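PDB 4MF4: HpcH/HpaI aldolase/citrate lyase family protein from Burkholderia cenocepacia, which belongs to the HpcH/HpaI aldolase/citrate lyase family and folds as a TIM barrel, its own function being unassigned. Local coordinates for residues A[18-23]-A[183-188]; A[107-112]-A[116-121]; A[127-132]-A[154-159]; A[176-181]-A[220-225]; A[214-219]-A[240-245]. One frame throughout, in Å; residues are numbered along the deposited sequence.

Contact 1. Residues A[18-23]-A[183-188]; sequences QRLRDG and VDCLFV
L20 and R21, on the last turn of helix 15-22, meet D184 and C185, where the chain leads into strand 185-188, and two quite different kinds of contact run next to each other. On the apolar side, L20 points at the strand and its CD1 methyl rests loosely against C185 CB at 4.4 Å. On the polar side, R21 forms a salt bridge with D184. Its chain runs extended from CG to NE and brings the guanidinium to the carboxylate, which lies over one face of it with the two planes 80° apart. The length, 2.6 Å between R21 NH2 and D184 OD1, is doubtful, because OD1 sits too near the group in the model.

A water spans the two backbones. It donates to L20 O at 3.0 Å and to D184 O at 2.8 Å, joining carbonyls that could not bond to each other directly.

Further out, D184 OD2 accepts from the backbone N of V161, which ties the carboxylate to the neighbouring strand 160-165. R245 bonds to R19 O and more weakly to L20 O at the end of the helix. L20 also touches L27 and L246, so the N-terminal helix lies against the beginnings of several barrel strands, at the end remote from where TIM barrels carry their active sites. A buried aspartate shared between an arginine and a backbone N-H would probably stay ionised; the exposed R21 probably contributes mainly charge, since the placement of OD1 supports no finer claim.

Contact 2. Residues A[107-112]-A[116-121]; sequences PCIETP and AHAVRL
A116 donates its backbone N-H to P112 O at 2.9 Å in a regular, nearly straight helical bond (173° at the hydrogen) at the start of helix 112-121. Its methyl also lies near the same acceptor, A116 CB being 3.5 Å from P112 O. Next comes H117, whose ring leads away from the loop. CG stands anti to the backbone N (chi1 -179°), a course that takes ND1 to R88 NE, while L121 CG lies over the rim of one ring face.

A118 turns back toward 107-112, and its CB receives I109 CD1 at 4.3 Å, a light apolar touch between the loop leaving strand 103-106 and the inner side of the helix that follows it. R120 repeats the helical bond to A116 O at 3.0 Å and sends NE out to D131 O. L121 bonds to H117 O and packs on P90 and V93 of helix 90-98.

This is the beta-to-alpha turn of a TIM-barrel unit. T111 is its N-cap, with OG1 taking the backbone N of D114. That N-H comes too early for a regular helical partner, whereas A116 already has one in P112 O, and the proline has no N-H to satisfy.

Contact 3. Residues A[127-132]-A[154-159]; sequences PESPDG and TANAQV
E128 and N156 join two excursions of the TIM barrel that lie between helix 112-121 and strand 160-165: E128 directly precedes a type I beta turn, S129 to G132, and N156 belongs to a short helically wound stretch after helix 151-154. The tight part is a single hydrogen bond, N156 ND2 to E128 OE2, 3.0 Å long and 167° at the hydrogen. The oxygen lies in the amide plane of N156, yet the donor meets the carboxylate from above, 40° out of its plane. E128 achieves this with CG wedged between the backbone N and the carbonyl carbon (chi1 83°) and a further bend at chi2, which folds the chain back so that OE2 also lies 3.4 Å from N156 CB.

N156 is the buried partner. Its other amide atom, OD1, accepts from the backbone N of F124; with ND2 giving to E128, the two bonds together are consistent with this orientation of the amide.

The loose side is the turn itself. S129 OG comes no closer than 4.4 Å to N156 ND2, and P130 and D131, exposed to solvent, do not touch 154-159. P127 and P130 touch a crystal neighbour, so the lattice may influence the loop here. What steadies the turn is internal or adjacent: S126 OG takes the N-H of S129, and G132 N closes the turn on S129 O at 3.0 Å.

Contact 4. Residues A[176-181]-A[220-225]; sequences RIAATP and KQAGVA
A178 and A222 face each other methyl to methyl, their CB atoms 3.9 Å apart, where the ends of helix 174-178 and helix 206-222 come together. With one carbon on each side chain, the backbones can come close, and the CA atoms of A178 and A222 are 6.4 Å apart. V224, just past the second helix, meets the carbonyl of A178 instead of its methyl. Its CG1 is anti to the backbone N (chi1 178°), which leaves CG2 as the branch that meets the chain end of the first helix, 3.6 Å from A178 O. A178 takes one partner on its methyl and another on its carbonyl.

The path from A222 to V224 is set by G223, the C-prime residue of a Schellman motif. With phi positive, it allows V224 N to return to G219 O, while the companion bond from G223 N to K220 O is weak. In the first segment, T180 N binds I177 O at 3.0 Å as helix 174-178 unwinds. A178 also packs on L186 of strand 185-188.

The contact joins two neighbouring helices of the barrel's outer layer. No hydrogen bond crosses it: small apolar groups, and a methyl against A178 O, make it.

Contact 5. Residues A[214-219]-A[240-245]; sequences RVLAAG and REAGYR
L216 lays its CD1 methyl squarely over the ring of Y244, 4.0 Å from the ring centroid and 5° off the normal, a textbook CH-pi contact. The leucine conformation explains it: CG stands anti to the backbone N (chi1 174°), and the fork then splits its work between two methyls. CD1 covers the centre of the ring, while CD2 lies beside the ring's CE2 edge, 3.7 Å from Y244 CE2. The same CD2 extends to A242, 4.0 Å from A242 CB and 3.5 Å from A242 O. Even CB takes part, lying 4.0 Å from Y244 OH, so the leucine runs along the ring from its root to its hydroxyl.

Y244 reaches that place from a CA whose bond to CB does not aim at the helix. Its CG is anti to the carbonyl carbon, and the ring, turned perpendicular at chi2 (-90°), presents a face to helix 206-222. Y239 makes an edge-to-face contact with the same ring, and V226 and I228 of strand 225-230 pack on it from the barrel.

The tyrosine follows directly on G243, whose positive phi makes the Schellman ending of helix 233-242; G243 N binds R240 O at 3.2 Å. A242 O, at the end of this helix, accepts from K220 NZ.

The contact packs helix 206-222 against the C-terminal end of helix 233-242 on the outside of the TIM barrel. Across 214-219 and 240-245 the cohesion is dispersive, with the pi cloud of Y244 facing CD1 and the carbonyl of A242 near CD2, and the lysine close by supplies the charged partner for A242 O.

In the fold
The five contacts sit on one eight-stranded parallel barrel, strand order following the chain. Contact 1 closes the longest loop along the chain, and contacts 2 and 3 lie nested within it. Contact 4 alternates with contact 1, then interlocks with contact 5 through their shared helix 206-222. Contacts 1 and 4 are closest, centres 9 Å apart, joined by the backbone bond from L186 N to A225 O between neighbouring strands. R245 links contact 5 to contact 1, and R120 to D131 links contact 2 to contact 3. Contacts 3 and 5 are farthest, centres 28 Å apart. The N-terminal helix at the strand starts and the outer helices and loops are thus joined to one barrel.

Contact 1. Residues A[18-23]-A[183-188]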
# COMPACT_ATOMS: atom_id res chain seq x y z
N GLN A 18 1.74 30.81 16.49
CA GLN A 18 1.96 32.23 16.70
C GLN A 18 0.60 32.95 16.78
O GLN A 18 0.35 33.75 17.69
CB GLN A 18 2.87 32.78 15.60
CG GLN A 18 3.07 34.29 15.60
CD GLN A 18 2.03 34.98 14.72
OE1 GLN A 18 1.96 34.73 13.51
NE2 GLN A 18 1.22 35.84 15.33
N ARG A 19 -0.28 32.66 15.82
CA ARG A 19 -1.63 33.23 15.84
C ARG A 19 -2.42 32.82 17.08
O ARG A 19 -3.05 33.67 17.71
CB ARG A 19 -2.38 32.88 14.57
CG ARG A 19 -1.89 33.65 13.34
CD ARG A 19 -2.53 33.12 12.07
NE ARG A 19 -1.85 31.96 11.52
CZ ARG A 19 -2.35 31.21 10.55
NH1 ARG A 19 -3.55 31.48 10.08
NH2 ARG A 19 -1.69 30.17 10.09
N LEU A 20 -2.36 31.54 17.46
CA LEU A 20 -3.06 31.06 18.69
C LEU A 20 -2.65 31.82 19.96
O LEU A 20 -3.51 32.16 20.78
CB LEU A 20 -2.83 29.58 18.95
CG LEU A 20 -3.60 28.57 18.09
CD1 LEU A 20 -3.00 27.23 18.42
CD2 LEU A 20 -5.10 28.57 18.34
N ARG A 21 -1.34 32.05 20.12
CA ARG A 21 -0.80 32.73 21.31
C ARG A 21 -0.94 34.25 21.23
O ARG A 21 -1.04 34.88 22.27
CB ARG A 21 0.71 32.44 21.49
CG ARG A 21 1.09 31.04 21.97
CD ARG A 21 2.60 31.03 22.22
NE ARG A 21 3.17 29.76 22.65
CZ ARG A 21 3.06 29.23 23.87
NH1 ARG A 21 2.34 29.83 24.83
NH2 ARG A 21 3.65 28.05 24.14
N ASP A 22 -0.87 34.83 20.03
CA ASP A 22 -0.70 36.29 19.87
C ASP A 22 -1.90 37.05 19.34
O ASP A 22 -2.03 38.23 19.61
CB ASP A 22 0.48 36.64 18.94
CG ASP A 22 1.84 36.21 19.50
OD1 ASP A 22 1.98 36.07 20.74
OD2 ASP A 22 2.77 35.99 18.69
N GLY A 23 -2.75 36.39 18.55
CA GLY A 23 -3.85 37.07 17.88
C GLY A 23 -5.13 36.92 18.66
O GLY A 23 -5.17 36.16 19.64
N VAL A 183 0.57 24.65 27.13
CA VAL A 183 -0.77 24.42 26.58
C VAL A 183 -1.15 25.63 25.74
O VAL A 183 -1.33 26.73 26.27
CB VAL A 183 -1.83 24.19 27.70
CG1 VAL A 183 -3.26 24.30 27.15
CG2 VAL A 183 -1.60 22.85 28.33
N ASP A 184 -1.26 25.47 24.42
CA ASP A 184 -1.51 26.63 23.53
C ASP A 184 -3.00 26.75 23.19
O ASP A 184 -3.43 27.78 22.69
CB ASP A 184 -0.70 26.53 22.24
CG ASP A 184 0.81 26.38 22.49
OD1 ASP A 184 1.39 27.24 23.21
OD2 ASP A 184 1.40 25.38 22.00
N CYS A 185 -3.81 25.72 23.45
CA CYS A 185 -5.21 25.79 23.12
C CYS A 185 -6.00 24.76 23.90
O CYS A 185 -5.53 23.64 24.02
CB CYS A 185 -5.38 25.46 21.64
SG CYS A 185 -7.09 25.64 21.04
N LEU A 186 -7.19 25.11 24.37
CA LEU A 186 -8.08 24.14 24.99
C LEU A 186 -9.09 23.77 23.93
O LEU A 186 -9.72 24.66 23.37
CB LEU A 186 -8.83 24.73 26.19
CG LEU A 186 -8.02 25.34 27.31
CD1 LEU A 186 -8.92 26.11 28.28
CD2 LEU A 186 -7.22 24.26 28.01
N PHE A 187 -9.31 22.47 23.67
CA PHE A 187 -10.26 22.10 22.62
C PHE A 187 -11.46 21.35 23.17
O PHE A 187 -11.31 20.36 23.86
CB PHE A 187 -9.51 21.29 21.57
CG PHE A 187 -10.32 21.01 20.32
CD1 PHE A 187 -11.13 19.92 20.25
CD2 PHE A 187 -10.19 21.82 19.21
CE1 PHE A 187 -11.82 19.62 19.10
CE2 PHE A 187 -10.88 21.54 18.05
CZ PHE A 187 -11.68 20.43 17.99
N VAL A 188 -12.65 21.85 22.91
CA VAL A 188 -13.91 21.16 23.27
C VAL A 188 -14.46 20.27 22.15
O VAL A 188 -14.77 20.76 21.04
CB VAL A 188 -15.00 22.21 23.64
CG1 VAL A 188 -16.29 21.52 24.08
CG2 VAL A 188 -14.53 23.13 24.76
O HOH W 1 -3.31 30.47 23.25

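Contact 2. Residues A[107-112]-A[116-121]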
# COMPACT_ATOMS: atom_id res chain seq x y z
N PRO A 107 -6.12 13.80 22.84
CA PRO A 107 -7.46 13.49 23.28
C PRO A 107 -7.50 13.28 24.78
O PRO A 107 -6.47 13.09 25.40
CB PRO A 107 -7.77 12.17 22.57
CG PRO A 107 -6.50 11.56 22.21
CD PRO A 107 -5.45 12.67 22.16
N CYS A 108 -8.68 13.27 25.35
CA CYS A 108 -8.80 12.77 26.72
C CYS A 108 -7.82 13.40 27.72
O CYS A 108 -7.13 12.66 28.44
CB CYS A 108 -8.48 11.25 26.76
SG CYS A 108 -9.33 10.13 25.62
N ILE A 109 -7.73 14.72 27.81
CA ILE A 109 -6.83 15.33 28.81
C ILE A 109 -7.73 15.73 29.99
O ILE A 109 -8.62 16.57 29.82
CB ILE A 109 -6.10 16.57 28.25
CG1 ILE A 109 -5.11 16.18 27.14
CG2 ILE A 109 -5.41 17.34 29.37
CD1 ILE A 109 -3.91 15.38 27.58
N GLU A 110 -7.50 15.14 31.16
CA GLU A 110 -8.40 15.34 32.29
C GLU A 110 -7.83 16.04 33.50
O GLU A 110 -8.58 16.51 34.35
CB GLU A 110 -8.91 14.00 32.73
CG GLU A 110 -9.55 13.25 31.58
CD GLU A 110 -10.34 12.06 32.08
OE1 GLU A 110 -11.58 12.11 32.05
OE2 GLU A 110 -9.69 11.10 32.54
N THR A 111 -6.50 16.08 33.61
CA THR A 111 -5.84 16.72 34.74
C THR A 111 -4.68 17.59 34.29
O THR A 111 -4.18 17.44 33.20
CB THR A 111 -5.28 15.66 35.70
OG1 THR A 111 -4.27 14.91 35.01
CG2 THR A 111 -6.39 14.68 36.17
N PRO A 112 -4.23 18.50 35.15
CA PRO A 112 -3.11 19.27 34.73
C PRO A 112 -1.87 18.38 34.60
O PRO A 112 -1.05 18.67 33.78
CB PRO A 112 -2.96 20.34 35.83
CG PRO A 112 -3.78 19.88 36.97
CD PRO A 112 -4.85 19.03 36.38
N ALA A 116 0.55 18.54 31.37
CA ALA A 116 2.01 18.68 31.54
C ALA A 116 2.79 17.51 30.89
O ALA A 116 3.81 17.72 30.27
CB ALA A 116 2.37 18.77 33.02
N HIS A 117 2.31 16.29 31.06
CA HIS A 117 2.97 15.11 30.44
C HIS A 117 2.93 15.21 28.90
O HIS A 117 3.92 15.02 28.24
CB HIS A 117 2.33 13.81 30.95
CG HIS A 117 2.97 12.58 30.39
ND1 HIS A 117 2.30 11.67 29.61
CD2 HIS A 117 4.25 12.14 30.45
CE1 HIS A 117 3.11 10.69 29.25
NE2 HIS A 117 4.31 10.96 29.74
N ALA A 118 1.81 15.62 28.36
CA ALA A 118 1.61 15.79 26.93
C ALA A 118 2.61 16.78 26.39
O ALA A 118 3.32 16.50 25.43
CB ALA A 118 0.17 16.25 26.66
N VAL A 119 2.78 17.89 27.10
CA VAL A 119 3.79 18.88 26.73
C VAL A 119 5.21 18.34 26.78
O VAL A 119 5.95 18.56 25.84
CB VAL A 119 3.72 20.17 27.62
CG1 VAL A 119 4.89 21.12 27.33
CG2 VAL A 119 2.42 20.91 27.36
N ARG A 120 5.58 17.67 27.87
CA ARG A 120 6.92 17.08 28.02
C ARG A 120 7.28 16.18 26.86
O ARG A 120 8.41 16.16 26.41
CB ARG A 120 7.02 16.23 29.30
CG ARG A 120 6.98 17.00 30.62
CD ARG A 120 7.03 16.04 31.81
NE ARG A 120 8.34 15.38 31.84
CZ ARG A 120 8.69 14.37 32.64
NH1 ARG A 120 7.82 13.83 33.48
NH2 ARG A 120 9.94 13.88 32.57
N LEU A 121 6.31 15.40 26.40
CA LEU A 121 6.51 14.46 25.31
C LEU A 121 6.84 15.18 24.03
O LEU A 121 7.47 14.58 23.16
CB LEU A 121 5.31 13.55 25.09
CG LEU A 121 4.96 12.52 26.16
CD1 LEU A 121 3.71 11.79 25.68
CD2 LEU A 121 6.05 11.50 26.46

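Contact 3. Residues A[127-132]-A[154-159]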
# COMPACT_ATOMS: atom_id res chain seq x y z
N PRO A 127 17.09 24.20 28.45
CA PRO A 127 16.92 25.10 29.60
C PRO A 127 15.47 25.53 29.88
O PRO A 127 15.09 25.69 31.03
CB PRO A 127 17.75 26.33 29.21
CG PRO A 127 18.83 25.79 28.32
CD PRO A 127 18.23 24.60 27.59
N GLU A 128 14.68 25.72 28.84
CA GLU A 128 13.31 26.13 28.99
C GLU A 128 12.41 24.92 29.31
O GLU A 128 11.37 25.06 29.94
CB GLU A 128 12.83 26.92 27.76
CG GLU A 128 12.34 26.09 26.57
CD GLU A 128 13.46 25.54 25.68
OE1 GLU A 128 14.67 25.73 26.01
OE2 GLU A 128 13.09 24.91 24.64
N SER A 129 12.82 23.73 28.88
CA SER A 129 12.08 22.51 29.18
C SER A 129 13.01 21.44 29.69
O SER A 129 13.26 20.45 29.00
CB SER A 129 11.34 22.00 27.93
OG SER A 129 10.45 22.97 27.42
N PRO A 130 13.58 21.64 30.90
CA PRO A 130 14.58 20.69 31.38
C PRO A 130 14.05 19.26 31.57
O PRO A 130 14.82 18.31 31.52
CB PRO A 130 15.00 21.30 32.74
CG PRO A 130 13.79 22.06 33.17
CD PRO A 130 13.32 22.70 31.90
N ASP A 131 12.75 19.12 31.80
CA ASP A 131 12.16 17.79 31.90
C ASP A 131 11.64 17.24 30.55
O ASP A 131 10.81 16.35 30.55
CB ASP A 131 11.05 17.78 32.95
CG ASP A 131 9.88 18.69 32.58
OD1 ASP A 131 9.92 19.42 31.58
OD2 ASP A 131 8.91 18.67 33.34
N GLY A 132 12.14 17.74 29.44
CA GLY A 132 11.63 17.31 28.11
C GLY A 132 11.85 15.83 27.91
O GLY A 132 12.88 15.31 28.32
N THR A 154 16.07 24.64 17.53
CA THR A 154 15.00 25.49 17.06
C THR A 154 13.60 24.79 17.06
O THR A 154 12.56 25.47 16.90
CB THR A 154 15.38 26.00 15.65
OG1 THR A 154 15.67 24.87 14.83
CG2 THR A 154 16.67 26.86 15.70
N ALA A 155 13.56 23.48 17.28
CA ALA A 155 12.31 22.73 17.19
C ALA A 155 11.33 23.05 18.29
O ALA A 155 10.13 23.16 18.01
CB ALA A 155 12.55 21.22 17.15
N ASN A 156 11.79 23.16 19.53
CA ASN A 156 10.85 23.32 20.66
C ASN A 156 9.95 24.52 20.49
O ASN A 156 8.75 24.45 20.77
CB ASN A 156 11.55 23.40 22.04
CG ASN A 156 12.05 22.05 22.55
OD1 ASN A 156 11.87 20.96 21.95
ND2 ASN A 156 12.70 22.12 23.70
N ALA A 157 10.53 25.64 20.02
CA ALA A 157 9.80 26.91 19.89
C ALA A 157 8.64 26.86 18.89
O ALA A 157 7.73 27.67 18.98
CB ALA A 157 10.78 28.04 19.48
N GLN A 158 8.66 25.90 17.96
CA GLN A 158 7.65 25.83 16.92
C GLN A 158 6.61 24.74 17.13
O GLN A 158 5.72 24.60 16.31
CB GLN A 158 8.28 25.69 15.53
CG GLN A 158 9.25 26.81 15.13
CD GLN A 158 8.71 28.18 15.44
OE1 GLN A 158 7.53 28.46 15.24
NE2 GLN A 158 9.56 29.03 15.98
N VAL A 159 6.72 23.97 18.21
CA VAL A 159 5.72 22.93 18.49
C VAL A 159 4.58 23.48 19.33
O VAL A 159 4.81 24.08 20.39
CB VAL A 159 6.34 21.72 19.22
CG1 VAL A 159 5.27 20.69 19.52
CG2 VAL A 159 7.41 21.08 18.36

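Contact 4. Residues A[176-181]-A[220-225]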
# COMPACT_ATOMS: atom_id res chain seq x y z
N ARG A 176 -6.79 24.88 35.94
CA ARG A 176 -5.39 24.45 36.18
C ARG A 176 -4.75 23.83 34.90
O ARG A 176 -3.53 23.91 34.70
CB ARG A 176 -5.34 23.43 37.32
CG ARG A 176 -5.75 23.99 38.70
CD ARG A 176 -6.18 22.85 39.63
NE ARG A 176 -5.02 22.19 40.25
CZ ARG A 176 -4.90 20.88 40.52
NH1 ARG A 176 -5.85 20.00 40.19
NH2 ARG A 176 -3.80 20.43 41.08
N ILE A 177 -5.57 23.16 34.07
CA ILE A 177 -5.11 22.72 32.75
C ILE A 177 -4.70 23.93 31.90
O ILE A 177 -3.62 23.95 31.31
CB ILE A 177 -6.16 21.88 32.03
CG1 ILE A 177 -6.33 20.55 32.78
CG2 ILE A 177 -5.75 21.62 30.57
CD1 ILE A 177 -7.54 19.76 32.38
N ALA A 178 -5.54 24.95 31.86
CA ALA A 178 -5.24 26.17 31.11
C ALA A 178 -3.95 26.87 31.56
O ALA A 178 -3.24 27.44 30.73
CB ALA A 178 -6.39 27.13 31.22
N ALA A 179 -3.66 26.82 32.86
CA ALA A 179 -2.46 27.46 33.41
C ALA A 179 -1.21 26.60 33.25
O ALA A 179 -0.11 27.05 33.59
CB ALA A 179 -2.66 27.77 34.88
N THR A 180 -1.33 25.40 32.69
CA THR A 180 -0.15 24.55 32.44
C THR A 180 0.73 25.15 31.34
O THR A 180 0.28 25.32 30.17
CB THR A 180 -0.57 23.12 32.03
OG1 THR A 180 -1.30 22.51 33.09
CG2 THR A 180 0.62 22.24 31.69
N PRO A 181 2.01 25.45 31.67
CA PRO A 181 2.86 26.03 30.62
C PRO A 181 3.00 25.10 29.41
O PRO A 181 3.12 23.88 29.54
CB PRO A 181 4.21 26.23 31.33
CG PRO A 181 3.84 26.43 32.76
CD PRO A 181 2.67 25.49 32.99
N LYS A 220 -10.53 32.18 28.24
CA LYS A 220 -10.53 33.64 28.16
C LYS A 220 -9.82 34.28 29.33
O LYS A 220 -9.08 35.26 29.15
CB LYS A 220 -11.95 34.20 28.07
CG LYS A 220 -12.64 33.91 26.75
CD LYS A 220 -13.99 34.55 26.74
CE LYS A 220 -14.72 34.32 25.46
NZ LYS A 220 -16.17 34.58 25.69
N GLN A 221 -10.06 33.75 30.51
CA GLN A 221 -9.47 34.27 31.74
C GLN A 221 -7.94 34.01 31.77
O GLN A 221 -7.16 34.84 32.23
CB GLN A 221 -10.19 33.68 32.97
CG GLN A 221 -9.87 34.32 34.30
CD GLN A 221 -8.50 34.00 34.87
OE1 GLN A 221 -7.90 32.96 34.61
NE2 GLN A 221 -7.98 34.92 35.68
N ALA A 222 -7.52 32.88 31.23
CA ALA A 222 -6.10 32.52 31.21
C ALA A 222 -5.35 33.17 30.07
O ALA A 222 -4.12 33.06 30.03
CB ALA A 222 -5.93 31.00 31.09
N GLY A 223 -6.05 33.78 29.13
CA GLY A 223 -5.45 34.14 27.81
C GLY A 223 -4.97 32.97 26.90
O GLY A 223 -4.01 33.11 26.17
N VAL A 224 -5.67 31.85 26.95
CA VAL A 224 -5.39 30.68 26.15
C VAL A 224 -6.56 30.50 25.17
O VAL A 224 -7.75 30.53 25.56
CB VAL A 224 -5.27 29.45 27.07
CG1 VAL A 224 -5.02 28.18 26.24
CG2 VAL A 224 -4.18 29.67 28.13
N ALA A 225 -6.22 30.38 23.89
CA ALA A 225 -7.18 30.05 22.87
C ALA A 225 -8.06 28.87 23.21
O ALA A 225 -7.58 27.88 23.74
CB ALA A 225 -6.46 29.74 21.56

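Contact 5. Residues A[214-219]-A[240-245]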
# COMPACT_ATOMS: atom_id res chain seq x y z
N ARG A 214 -17.96 26.84 30.77
CA ARG A 214 -16.85 26.86 31.72
C ARG A 214 -15.49 26.76 31.05
O ARG A 214 -14.57 27.48 31.41
CB ARG A 214 -16.98 25.80 32.83
CG ARG A 214 -15.90 25.94 33.89
CD ARG A 214 -16.11 24.99 35.06
NE ARG A 214 -14.91 24.84 35.89
CZ ARG A 214 -14.82 24.03 36.93
NH1 ARG A 214 -15.85 23.27 37.30
NH2 ARG A 214 -13.71 23.98 37.63
N VAL A 215 -15.37 25.87 30.07
CA VAL A 215 -14.10 25.67 29.40
C VAL A 215 -13.70 26.93 28.62
O VAL A 215 -12.56 27.43 28.69
CB VAL A 215 -14.18 24.44 28.43
CG1 VAL A 215 -12.92 24.32 27.62
CG2 VAL A 215 -14.40 23.15 29.22
N LEU A 216 -14.64 27.45 27.84
CA LEU A 216 -14.41 28.72 27.12
C LEU A 216 -13.99 29.86 28.06
O LEU A 216 -13.06 30.64 27.75
CB LEU A 216 -15.69 29.10 26.35
CG LEU A 216 -15.72 30.47 25.64
CD1 LEU A 216 -14.63 30.47 24.57
CD2 LEU A 216 -17.07 30.74 25.01
N ALA A 217 -14.68 29.99 29.19
CA ALA A 217 -14.42 31.07 30.15
C ALA A 217 -13.06 30.88 30.76
O ALA A 217 -12.31 31.84 30.97
CB ALA A 217 -15.49 31.11 31.22
N ALA A 218 -12.72 29.63 31.04
CA ALA A 218 -11.37 29.36 31.57
C ALA A 218 -10.28 29.83 30.62
O ALA A 218 -9.27 30.42 31.02
CB ALA A 218 -11.19 27.89 31.90
N GLY A 219 -10.46 29.53 29.34
CA GLY A 219 -9.53 29.95 28.34
C GLY A 219 -9.39 31.46 28.31
O GLY A 219 -8.28 31.97 28.33
N ARG A 240 -18.21 31.12 16.98
CA ARG A 240 -17.46 32.34 16.67
C ARG A 240 -17.96 33.54 17.50
O ARG A 240 -17.16 34.29 18.07
CB ARG A 240 -17.57 32.69 15.19
CG ARG A 240 -16.94 34.02 14.83
CD ARG A 240 -17.10 34.39 13.37
NE ARG A 240 -18.48 34.74 13.03
CZ ARG A 240 -18.85 35.52 12.01
NH1 ARG A 240 -17.95 36.09 11.20
NH2 ARG A 240 -20.15 35.75 11.82
N GLU A 241 -19.27 33.71 17.55
CA GLU A 241 -19.89 34.83 18.29
C GLU A 241 -19.60 34.76 19.80
O GLU A 241 -19.43 35.77 20.46
CB GLU A 241 -21.41 34.85 18.01
CG GLU A 241 -21.79 35.64 16.77
CD GLU A 241 -22.77 34.93 15.85
OE1 GLU A 241 -23.74 34.33 16.36
OE2 GLU A 241 -22.55 34.97 14.61
N ALA A 242 -19.53 33.55 20.33
CA ALA A 242 -19.25 33.36 21.74
C ALA A 242 -17.79 33.59 22.12
O ALA A 242 -17.49 33.75 23.29
CB ALA A 242 -19.72 31.97 22.21
N GLY A 243 -16.87 33.57 21.16
CA GLY A 243 -15.47 33.85 21.43
C GLY A 243 -14.50 32.68 21.28
O GLY A 243 -13.34 32.80 21.63
N TYR A 244 -15.00 31.53 20.85
CA TYR A 244 -14.11 30.48 20.45
C TYR A 244 -13.25 30.98 19.26
O TYR A 244 -13.76 31.67 18.37
CB TYR A 244 -14.88 29.25 19.98
CG TYR A 244 -15.58 28.49 21.07
CD1 TYR A 244 -14.94 27.45 21.78
CD2 TYR A 244 -16.89 28.83 21.42
CE1 TYR A 244 -15.60 26.76 22.80
CE2 TYR A 244 -17.55 28.14 22.41
CZ TYR A 244 -16.91 27.12 23.10
OH TYR A 244 -17.61 26.45 24.08
N ARG A 245 -11.98 30.59 19.25
CA ARG A 245 -11.04 30.94 18.16
C ARG A 245 -10.71 29.79 17.17
O ARG A 245 -10.82 29.95 15.93
CB ARG A 245 -9.81 31.53 18.77
CG ARG A 245 -10.10 32.90 19.39
CD ARG A 245 -8.85 33.58 19.81
NE ARG A 245 -8.05 33.83 18.61
CZ ARG A 245 -6.73 33.70 18.54
NH1 ARG A 245 -6.03 33.30 19.61
NH2 ARG A 245 -6.13 33.92 17.40